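Local coordinates for protein putative alpha-galactosidase (Bacteroides fragilis, PDB 4NZJ) that probably hydrolyses terminal, non-reducing alpha-D-galactose residues from alpha-D-galactosides, as a member of glycoside hydrolase family 27, at residues A[340-345]-A[462-467]; A[348-353]-A[402-407]; A[414-419]-A[466-471]. All coordinates share one frame; numbering follows the deposited sequence. Where two conformers were deposited one is given.

Interaction 1. Residues A[340-345]-A[462-467]; sequences TQEQYK and KLAPYQ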
loop_
_atom_site.group_PDB
_atom_site.type_symbol
_atom_site.label_atom_id
_atom_site.label_comp_id
_atom_site.label_asym_id
_atom_site.label_seq_id
_atom_site.Cartn_x
_atom_site.Cartn_y
_atom_site.Cartn_z
ATOM N N THR A 340 -20.796 -5.323 -3.284
ATOM C CA THR A 340 -21.464 -5.238 -1.989
ATOM C C THR A 340 -20.452 -4.898 -0.894
ATOM O O THR A 340 -19.242 -5.011 -1.096
ATOM C CB THR A 340 -22.167 -6.557 -1.616
ATOM O OG1 THR A 340 -21.192 -7.548 -1.268
ATOM C CG2 THR A 340 -23.034 -7.060 -2.769
ATOM N N GLN A 341 -20.960 -4.490 0.268
ATOM C CA GLN A 341 -20.108 -4.160 1.413
ATOM C C GLN A 341 -19.234 -5.355 1.790
ATOM O O GLN A 341 -18.035 -5.206 2.024
ATOM C CB GLN A 341 -20.966 -3.721 2.610
ATOM C CG GLN A 341 -20.221 -3.513 3.929
ATOM C CD GLN A 341 -19.422 -2.220 3.985
ATOM O OE1 GLN A 341 -19.603 -1.315 3.167
ATOM N NE2 GLN A 341 -18.538 -2.121 4.975
ATOM N N GLU A 342 -19.836 -6.536 1.853
ATOM C CA GLU A 342 -19.079 -7.735 2.204
ATOM C C GLU A 342 -18.007 -8.039 1.164
ATOM O O GLU A 342 -16.893 -8.433 1.514
ATOM C CB GLU A 342 -20.000 -8.944 2.368
ATOM C CG GLU A 342 -19.340 -10.096 3.116
ATOM C CD GLU A 342 -19.183 -9.794 4.601
ATOM O OE1 GLU A 342 -20.167 -9.991 5.345
ATOM O OE2 GLU A 342 -18.086 -9.366 5.026
ATOM N N GLN A 343 -18.331 -7.833 -0.111
ATOM C CA GLN A 343 -17.350 -8.041 -1.176
ATOM C C GLN A 343 -16.171 -7.081 -1.036
ATOM O O GLN A 343 -15.021 -7.481 -1.138
ATOM C CB GLN A 343 -18.009 -7.898 -2.542
ATOM C CG GLN A 343 -18.819 -9.118 -2.923
ATOM C CD GLN A 343 -19.658 -8.920 -4.158
ATOM O OE1 GLN A 343 -19.917 -7.794 -4.579
ATOM N NE2 GLN A 343 -20.122 -10.024 -4.733
ATOM N N TYR A 344 -16.463 -5.811 -0.777
ATOM C CA TYR A 344 -15.406 -4.842 -0.511
ATOM C C TYR A 344 -14.542 -5.215 0.702
ATOM O O TYR A 344 -13.331 -5.059 0.672
ATOM C CB TYR A 344 -15.984 -3.441 -0.313
ATOM C CG TYR A 344 -16.468 -2.768 -1.579
ATOM C CD1 TYR A 344 -15.729 -2.822 -2.763
ATOM C CD2 TYR A 344 -17.651 -2.038 -1.579
ATOM C CE1 TYR A 344 -16.172 -2.180 -3.910
ATOM C CE2 TYR A 344 -18.099 -1.397 -2.721
ATOM C CZ TYR A 344 -17.356 -1.468 -3.883
ATOM O OH TYR A 344 -17.816 -0.831 -5.012
ATOM N N LYS A 345 -15.170 -5.706 1.763
ATOM C CA LYS A 345 -14.436 -6.140 2.953
ATOM C C LYS A 345 -13.492 -7.304 2.629
ATOM O O LYS A 345 -12.345 -7.326 3.072
ATOM C CB LYS A 345 -15.415 -6.518 4.070
ATOM C CG LYS A 345 -14.791 -7.118 5.324
ATOM C CD LYS A 345 -13.917 -6.138 6.081
ATOM C CE LYS A 345 -13.256 -6.792 7.292
ATOM N NZ LYS A 345 -14.237 -7.322 8.273
ATOM N N LYS A 462 -18.284 -19.946 10.104
ATOM C CA LYS A 462 -19.529 -19.703 9.379
ATOM C C LYS A 462 -19.379 -18.447 8.537
ATOM O O LYS A 462 -19.097 -17.373 9.070
ATOM C CB LYS A 462 -20.692 -19.528 10.359
ATOM C CG LYS A 462 -21.036 -20.775 11.153
ATOM C CD LYS A 462 -21.574 -21.864 10.244
ATOM C CE LYS A 462 -22.260 -22.967 11.028
ATOM N NZ LYS A 462 -22.829 -24.010 10.129
ATOM N N LEU A 463 -19.549 -18.580 7.224
ATOM C CA LEU A 463 -19.343 -17.472 6.304
ATOM C C LEU A 463 -20.628 -17.096 5.576
ATOM O O LEU A 463 -21.316 -17.955 5.028
ATOM C CB LEU A 463 -18.261 -17.843 5.283
ATOM C CG LEU A 463 -16.877 -18.166 5.855
ATOM C CD1 LEU A 463 -15.956 -18.766 4.799
ATOM C CD2 LEU A 463 -16.244 -16.923 6.461
ATOM N N ALA A 464 -20.944 -15.805 5.586
ATOM C CA ALA A 464 -22.008 -15.262 4.749
ATOM C C ALA A 464 -21.524 -15.269 3.296
ATOM O O ALA A 464 -20.332 -15.480 3.044
ATOM C CB ALA A 464 -22.346 -13.846 5.181
ATOM N N PRO A 465 -22.442 -15.037 2.339
ATOM C CA PRO A 465 -21.992 -14.931 0.951
ATOM C C PRO A 465 -20.854 -13.921 0.809
ATOM O O PRO A 465 -20.907 -12.838 1.402
ATOM C CB PRO A 465 -23.251 -14.464 0.214
ATOM C CG PRO A 465 -24.385 -14.981 1.046
ATOM C CD PRO A 465 -23.895 -14.837 2.459
ATOM N N TYR A 466 -19.813 -14.302 0.072
ATOM C CA TYR A 466 -18.693 -13.416 -0.228
ATOM C C TYR A 466 -17.808 -13.054 0.965
ATOM O O TYR A 466 -16.890 -12.264 0.812
ATOM C CB TYR A 466 -19.192 -12.121 -0.887
ATOM C CG TYR A 466 -20.180 -12.368 -1.989
ATOM C CD1 TYR A 466 -19.867 -13.220 -3.036
ATOM C CD2 TYR A 466 -21.435 -11.763 -1.984
ATOM C CE1 TYR A 466 -20.773 -13.467 -4.049
ATOM C CE2 TYR A 466 -22.346 -12.002 -3.002
ATOM C CZ TYR A 466 -22.001 -12.854 -4.031
ATOM O OH TYR A 466 -22.877 -13.108 -5.050
ATOM N N GLN A 467 -18.059 -13.638 2.138
ATOM C CA GLN A 467 -17.386 -13.205 3.356
ATOM C C GLN A 467 -16.012 -13.853 3.539
ATOM O O GLN A 467 -15.804 -15.026 3.215
ATOM C CB GLN A 467 -18.245 -13.502 4.591
ATOM C CG GLN A 467 -17.615 -13.003 5.891
ATOM C CD GLN A 467 -18.547 -13.098 7.077
ATOM O OE1 GLN A 467 -19.401 -13.978 7.145
ATOM N NE2 GLN A 467 -18.382 -12.184 8.032
HETATM O O HOH W 1 -17.699 -8.908 7.676
HETATM O O HOH W 2 -15.544 -10.417 7.544
#
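E342 and Q343, in the first turn of helix 341-353, face Q467 and Y466 of the turn that follows strand 458-463: CA of E342 lies 5.8 Å from CA of Q467, and CA of Q343 lies 5.6 Å from CA of Y466. Residues 464-467 form a type II beta turn, in which Y466 takes the positive phi (68°) expected of the third position. The Y466 side chain lies beside that of Q343, pointing the same way, and Q343 NE2 sits 3.2 Å above the ring plane, over its centre, with amide and ring planes 55° apart. W283 meets the same ring edge-to-face. The amide orientation is set at its other end, where Q343 OE1 accepts from T340 N at 2.9 Å. In return Q343 N donates to T340 OG1 at 3.1 Å. E342 packs by its carbon chain, its CG lying 3.7 Å from Q467 CA. A bend at chi2 (72°) then carries the carboxylate across the Q467 side chain at a slant, where a water donates to E342 OE2 at 2.7 Å and is held weakly by Q467 NE2. A464 N donates to Q467 OE1 at 2.9 Å, in the carbonyl plane. The reciprocal T340-Q343 bonds define a capping box, so this is a capped helix start of the catalytic barrel domain packed on a beta turn of the C-terminal beta-sandwich domain.

Interaction 2. Residues A[348-353]-A[402-407]; sequences FSLWCM and DIWVKP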
loop_
_atom_site.group_PDB
_atom_site.type_symbol
_atom_site.label_atom_id
_atom_site.label_comp_id
_atom_site.label_asym_id
_atom_site.label_seq_id
_atom_site.Cartn_x
_atom_site.Cartn_y
_atom_site.Cartn_z
ATOM N N PHE A 348 -10.520 -6.036 0.597
ATOM C CA PHE A 348 -9.524 -5.427 1.473
ATOM C C PHE A 348 -8.738 -6.487 2.267
ATOM O O PHE A 348 -7.506 -6.435 2.343
ATOM C CB PHE A 348 -10.178 -4.415 2.419
ATOM C CG PHE A 348 -9.188 -3.636 3.233
ATOM C CD1 PHE A 348 -8.451 -2.610 2.658
ATOM C CD2 PHE A 348 -8.961 -3.951 4.567
ATOM C CE1 PHE A 348 -7.520 -1.900 3.399
ATOM C CE2 PHE A 348 -8.041 -3.232 5.314
ATOM C CZ PHE A 348 -7.317 -2.214 4.729
ATOM N N SER A 349 -9.464 -7.443 2.847
ATOM C CA SER A 349 -8.870 -8.515 3.656
ATOM C C SER A 349 -7.817 -9.299 2.894
ATOM O O SER A 349 -6.755 -9.602 3.429
ATOM C CB SER A 349 -9.951 -9.473 4.151
ATOM O OG SER A 349 -10.911 -8.781 4.923
ATOM N N LEU A 350 -8.114 -9.632 1.642
ATOM C CA LEU A 350 -7.200 -10.446 0.852
ATOM C C LEU A 350 -6.005 -9.635 0.356
ATOM O O LEU A 350 -4.894 -10.143 0.322
ATOM C CB LEU A 350 -7.954 -11.133 -0.291
ATOM C CG LEU A 350 -8.903 -12.238 0.226
ATOM C CD1 LEU A 350 -9.859 -12.699 -0.862
ATOM C CD2 LEU A 350 -8.120 -13.416 0.807
ATOM N N TRP A 351 -6.222 -8.372 -0.005
ATOM C CA TRP A 351 -5.096 -7.471 -0.299
ATOM C C TRP A 351 -4.170 -7.388 0.932
ATOM O O TRP A 351 -2.943 -7.365 0.804
ATOM C CB TRP A 351 -5.603 -6.080 -0.692
ATOM C CG TRP A 351 -5.750 -5.816 -2.186
ATOM C CD1 TRP A 351 -5.233 -4.754 -2.863
ATOM C CD2 TRP A 351 -6.457 -6.605 -3.163
ATOM N NE1 TRP A 351 -5.581 -4.812 -4.187
ATOM C CE2 TRP A 351 -6.321 -5.943 -4.406
ATOM C CE3 TRP A 351 -7.193 -7.799 -3.114
ATOM C CZ2 TRP A 351 -6.881 -6.441 -5.593
ATOM C CZ3 TRP A 351 -7.758 -8.287 -4.296
ATOM C CH2 TRP A 351 -7.592 -7.608 -5.518
ATOM N N CYS A 352 -4.745 -7.378 2.132
ATOM C CA CYS A 352 -3.922 -7.387 3.336
ATOM C C CYS A 352 -3.129 -8.688 3.456
ATOM O O CYS A 352 -1.912 -8.668 3.653
ATOM C CB CYS A 352 -4.765 -7.135 4.593
ATOM S SG CYS A 352 -5.279 -5.410 4.759
HETATM N N MSE A 353 -3.817 -9.819 3.314
HETATM C CA MSE A 353 -3.172 -11.140 3.395
HETATM C C MSE A 353 -2.092 -11.343 2.364
HETATM O O MSE A 353 -1.098 -12.006 2.641
HETATM C CB MSE A 353 -4.198 -12.258 3.192
HETATM C CG MSE A 353 -5.198 -12.374 4.340
HETATM SE SE MSE A 353 -4.397 -13.127 5.958
HETATM C CE MSE A 353 -4.129 -14.966 5.310
ATOM N N ASP A 402 -11.780 -20.412 -0.427
ATOM C CA ASP A 402 -10.333 -20.450 -0.357
ATOM C C ASP A 402 -9.896 -20.476 1.102
ATOM O O ASP A 402 -10.565 -19.898 1.971
ATOM C CB ASP A 402 -9.691 -19.174 -0.893
ATOM C CG ASP A 402 -9.917 -18.934 -2.363
ATOM O OD1 ASP A 402 -10.328 -19.860 -3.087
ATOM O OD2 ASP A 402 -9.635 -17.783 -2.771
ATOM N N ILE A 403 -8.750 -21.101 1.345
ATOM C CA ILE A 403 -8.003 -20.932 2.588
ATOM C C ILE A 403 -6.655 -20.322 2.226
ATOM O O ILE A 403 -5.877 -20.944 1.500
ATOM C CB ILE A 403 -7.750 -22.276 3.301
ATOM C CG1 ILE A 403 -9.070 -22.964 3.648
ATOM C CG2 ILE A 403 -6.924 -22.064 4.565
ATOM C CD1 ILE A 403 -9.969 -22.143 4.542
ATOM N N TRP A 404 -6.397 -19.110 2.710
ATOM C CA TRP A 404 -5.127 -18.423 2.489
ATOM C C TRP A 404 -4.356 -18.409 3.799
ATOM O O TRP A 404 -4.948 -18.234 4.861
ATOM C CB TRP A 404 -5.358 -16.987 2.040
ATOM C CG TRP A 404 -5.999 -16.818 0.706
ATOM C CD1 TRP A 404 -7.315 -17.001 0.395
ATOM C CD2 TRP A 404 -5.362 -16.369 -0.494
ATOM N NE1 TRP A 404 -7.532 -16.717 -0.935
ATOM C CE2 TRP A 404 -6.351 -16.320 -1.500
ATOM C CE3 TRP A 404 -4.050 -16.013 -0.818
ATOM C CZ2 TRP A 404 -6.067 -15.932 -2.814
ATOM C CZ3 TRP A 404 -3.767 -15.621 -2.126
ATOM C CH2 TRP A 404 -4.773 -15.587 -3.105
ATOM N N VAL A 405 -3.038 -18.565 3.723
ATOM C CA VAL A 405 -2.205 -18.696 4.916
ATOM C C VAL A 405 -0.979 -17.802 4.801
ATOM O O VAL A 405 -0.241 -17.877 3.816
ATOM C CB VAL A 405 -1.752 -20.150 5.115
ATOM C CG1 VAL A 405 -0.935 -20.291 6.391
ATOM C CG2 VAL A 405 -2.959 -21.073 5.145
ATOM N N LYS A 406 -0.768 -16.969 5.819
ATOM C CA LYS A 406 0.336 -16.008 5.848
ATOM C C LYS A 406 1.149 -16.190 7.133
ATOM O O LYS A 406 0.682 -15.827 8.214
ATOM C CB LYS A 406 -0.223 -14.582 5.783
ATOM C CG LYS A 406 0.793 -13.464 5.534
ATOM C CD LYS A 406 0.152 -12.117 5.844
ATOM C CE LYS A 406 0.820 -10.928 5.165
ATOM N NZ LYS A 406 2.268 -10.791 5.463
ATOM N N PRO A 407 2.369 -16.737 7.027
ATOM C CA PRO A 407 3.246 -16.776 8.199
ATOM C C PRO A 407 3.602 -15.365 8.658
ATOM O O PRO A 407 3.765 -14.482 7.822
ATOM C CB PRO A 407 4.492 -17.517 7.688
ATOM C CG PRO A 407 4.045 -18.230 6.455
ATOM C CD PRO A 407 3.004 -17.347 5.847
#
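W404, which receives L350 on its indole face, donates from NE1 to OD2 of D402 at 3.0 Å, with an N-H...O angle of 149°. The NE1 bond probably restricts rotation of the indole, and R420 holds the carboxylate that accepts it through a salt bridge to OD1. L350 CD2 reaches the indole from the helix, 3.8 Å from the centroid of the five-membered ring and only 15° off the ring normal: a CH-pi contact over the face. Farther along the helix, selenomethionine M353 folds back through bends at chi2 and chi3, bringing CE to 3.4 Å from the backbone O of W404 and 4.0 Å from K406 CB. With CG opposite its backbone N across chi1 (-169°), K406 runs extended past the last turn of the helix, CE 3.3 Å from M353 O, then bends at its end, where NZ donates to R390 O. The contact joins helix 341-353 of the barrel domain to strand 401-407 of the C-terminal beta-sandwich domain, the short segment axes approaching to 9.8 Å. Across this buried interface side-chain carbons meet the indole face and backbone carbonyl oxygens; the lysine charge beside the helix's C-terminal carbonyls may be electrostatically favourable.

Interaction 3. Residues A[414-419]-A[466-471]; sequences AVACFN and YQCKVY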
loop_
_atom_site.group_PDB
_atom_site.type_symbol
_atom_site.label_atom_id
_atom_site.label_comp_id
_atom_site.label_asym_id
_atom_site.label_seq_id
_atom_site.Cartn_x
_atom_site.Cartn_y
_atom_site.Cartn_z
ATOM N N ALA A 414 -1.421 -16.245 10.087
ATOM C CA ALA A 414 -2.735 -15.685 9.801
ATOM C C ALA A 414 -3.415 -16.606 8.789
ATOM O O ALA A 414 -2.786 -17.044 7.823
ATOM C CB ALA A 414 -2.625 -14.273 9.248
ATOM N N VAL A 415 -4.688 -16.913 9.031
ATOM C CA VAL A 415 -5.458 -17.800 8.172
ATOM C C VAL A 415 -6.740 -17.084 7.770
ATOM O O VAL A 415 -7.498 -16.647 8.633
ATOM C CB VAL A 415 -5.790 -19.125 8.890
ATOM C CG1 VAL A 415 -6.696 -20.006 8.030
ATOM C CG2 VAL A 415 -4.512 -19.865 9.259
ATOM N N ALA A 416 -6.976 -16.965 6.467
ATOM C CA ALA A 416 -8.193 -16.340 5.956
ATOM C C ALA A 416 -9.049 -17.388 5.270
ATOM O O ALA A 416 -8.574 -18.080 4.368
ATOM C CB ALA A 416 -7.855 -15.227 4.982
ATOM N N CYS A 417 -10.300 -17.498 5.707
ATOM C CA CYS A 417 -11.282 -18.378 5.085
ATOM C C CYS A 417 -12.206 -17.512 4.256
ATOM O O CYS A 417 -12.933 -16.688 4.802
ATOM C CB CYS A 417 -12.082 -19.126 6.147
ATOM S SG CYS A 417 -11.068 -20.083 7.288
ATOM N N PHE A 418 -12.156 -17.681 2.939
ATOM C CA PHE A 418 -12.837 -16.777 2.027
ATOM C C PHE A 418 -13.875 -17.513 1.208
ATOM O O PHE A 418 -13.549 -18.389 0.414
ATOM C CB PHE A 418 -11.813 -16.102 1.121
ATOM C CG PHE A 418 -12.412 -15.350 -0.035
ATOM C CD1 PHE A 418 -13.473 -14.470 0.152
ATOM C CD2 PHE A 418 -11.889 -15.503 -1.320
ATOM C CE1 PHE A 418 -14.007 -13.767 -0.917
ATOM C CE2 PHE A 418 -12.421 -14.805 -2.392
ATOM C CZ PHE A 418 -13.480 -13.938 -2.192
ATOM N N ASN A 419 -15.132 -17.160 1.440
ATOM C CA ASN A 419 -16.252 -17.701 0.703
ATOM C C ASN A 419 -16.460 -16.929 -0.597
ATOM O O ASN A 419 -16.911 -15.792 -0.575
ATOM C CB ASN A 419 -17.515 -17.630 1.564
ATOM C CG ASN A 419 -18.721 -18.232 0.884
ATOM O OD1 ASN A 419 -18.592 -18.989 -0.074
ATOM N ND2 ASN A 419 -19.909 -17.913 1.390
ATOM N N TYR A 466 -19.813 -14.302 0.072
ATOM C CA TYR A 466 -18.693 -13.416 -0.228
ATOM C C TYR A 466 -17.808 -13.054 0.965
ATOM O O TYR A 466 -16.890 -12.264 0.812
ATOM C CB TYR A 466 -19.192 -12.121 -0.887
ATOM C CG TYR A 466 -20.180 -12.368 -1.989
ATOM C CD1 TYR A 466 -19.867 -13.220 -3.036
ATOM C CD2 TYR A 466 -21.435 -11.763 -1.984
ATOM C CE1 TYR A 466 -20.773 -13.467 -4.049
ATOM C CE2 TYR A 466 -22.346 -12.002 -3.002
ATOM C CZ TYR A 466 -22.001 -12.854 -4.031
ATOM O OH TYR A 466 -22.877 -13.108 -5.050
ATOM N N GLN A 467 -18.059 -13.638 2.138
ATOM C CA GLN A 467 -17.386 -13.205 3.356
ATOM C C GLN A 467 -16.012 -13.853 3.539
ATOM O O GLN A 467 -15.804 -15.026 3.215
ATOM C CB GLN A 467 -18.245 -13.502 4.591
ATOM C CG GLN A 467 -17.615 -13.003 5.891
ATOM C CD GLN A 467 -18.547 -13.098 7.077
ATOM O OE1 GLN A 467 -19.401 -13.978 7.145
ATOM N NE2 GLN A 467 -18.382 -12.184 8.032
ATOM N N CYS A 468 -15.095 -13.073 4.100
ATOM C CA CYS A 468 -13.778 -13.541 4.474
ATOM C C CYS A 468 -13.606 -13.316 5.969
ATOM O O CYS A 468 -13.721 -12.178 6.437
ATOM C CB CYS A 468 -12.722 -12.768 3.703
ATOM S SG CYS A 468 -11.036 -13.319 4.008
ATOM N N LYS A 469 -13.394 -14.394 6.720
ATOM C CA LYS A 469 -13.056 -14.285 8.135
ATOM C C LYS A 469 -11.602 -14.662 8.331
ATOM O O LYS A 469 -11.103 -15.609 7.710
ATOM C CB LYS A 469 -13.957 -15.160 9.002
ATOM C CG LYS A 469 -15.350 -14.587 9.183
ATOM C CD LYS A 469 -16.205 -15.456 10.087
ATOM C CE LYS A 469 -17.569 -14.831 10.311
ATOM N NZ LYS A 469 -18.415 -15.638 11.221
ATOM N N VAL A 470 -10.926 -13.914 9.194
ATOM C CA VAL A 470 -9.495 -14.076 9.406
ATOM C C VAL A 470 -9.204 -14.409 10.866
ATOM O O VAL A 470 -9.857 -13.901 11.792
ATOM C CB VAL A 470 -8.727 -12.804 8.983
ATOM C CG1 VAL A 470 -7.226 -12.971 9.189
ATOM C CG2 VAL A 470 -9.041 -12.451 7.538
ATOM N N TYR A 471 -8.219 -15.281 11.050
ATOM C CA TYR A 471 -7.806 -15.776 12.348
ATOM C C TYR A 471 -6.289 -15.780 12.420
ATOM O O TYR A 471 -5.623 -15.882 11.395
ATOM C CB TYR A 471 -8.326 -17.199 12.546
ATOM C CG TYR A 471 -9.823 -17.313 12.412
ATOM C CD1 TYR A 471 -10.417 -17.462 11.164
ATOM C CD2 TYR A 471 -10.649 -17.241 13.528
ATOM C CE1 TYR A 471 -11.791 -17.548 11.034
ATOM C CE2 TYR A 471 -12.028 -17.327 13.406
ATOM C CZ TYR A 471 -12.589 -17.481 12.153
ATOM O OH TYR A 471 -13.954 -17.570 12.009
#
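V415 and Y471 lie at the tighter end of a backbone ladder, exchanging two hydrogen bonds: V415 N to Y471 O at 2.7 Å, and Y471 N back to V415 O at 2.9 Å. C417 and K469 form the next hydrogen-bonded pair, C417 N meeting K469 O at 2.9 Å and nearly straight (167°), with K469 N donating back to C417 O. Between them A416 and V470 make a non-hydrogen-bonded pair, as do F418 and C468 further along. The short strand axes run 4.7 Å apart at 166°, which confirms the antiparallel sense. On the sheet face carrying A416, V470, F418 and C468 the side chains pack against each other. C468 SG, placed opposite its backbone N (chi1 -177°), reaches diagonally to A416 CB at 3.8 Å, while A416 CB also meets V470 CG2. Helix 341-353 covers this face, with M353 on A416 and L350 on F418, whereas strand 458-463 packs against the opposite face, which bears V415, C417, Y471 and K469.

Toward the partly exposed residues the regular pairing and the side-chain packing thin out. K469 turns its extended chain away from strand 413-419, and NZ is held by K462 O. Past C468 a single bond remains, N419 N to Q467 O at 2.9 Å, and the CA-CB bond of Y466 points away from strand 413-419. The backbones nevertheless stay close, Y466 CA making a CA-H...O contact with N419 O at 3.0 Å. The Y466 carbonyl O also lies in the plane of the F418 ring, at its edge, 3.7 Å from CE1. The N419 amide is anchored beyond: ND2 donates to S423 O and A464 O, and OD1 accepts from A421 N. A regular antiparallel ladder with one face under a helix and the other against a second sheet is what the C-terminal beta-sandwich domain of this glycosidase family would be expected to provide.

Overall arrangement
All three contacts gather where helix 341-353 of the barrel domain lies against the C-terminal beta sandwich. Interactions 1 and 2 use successive parts of that helix, with centres about 14 Å apart. Interaction 1, at its start, is a surface contact rich in amides, carboxylate and water; interaction 2, further along, is buried and chiefly apolar. Interaction 3 lies within the sandwich and is dominated by backbone hydrogen bonds. Its centre lies about 7 Å from that of interaction 2, because strands 401-407 and 413-419 are neighbours in one sheet, and it shares Y466 and Q467 with interaction 1. The sandwich thus meets the helix through a strand of that sheet in the buried part and through a turn leading into it at the wetter end.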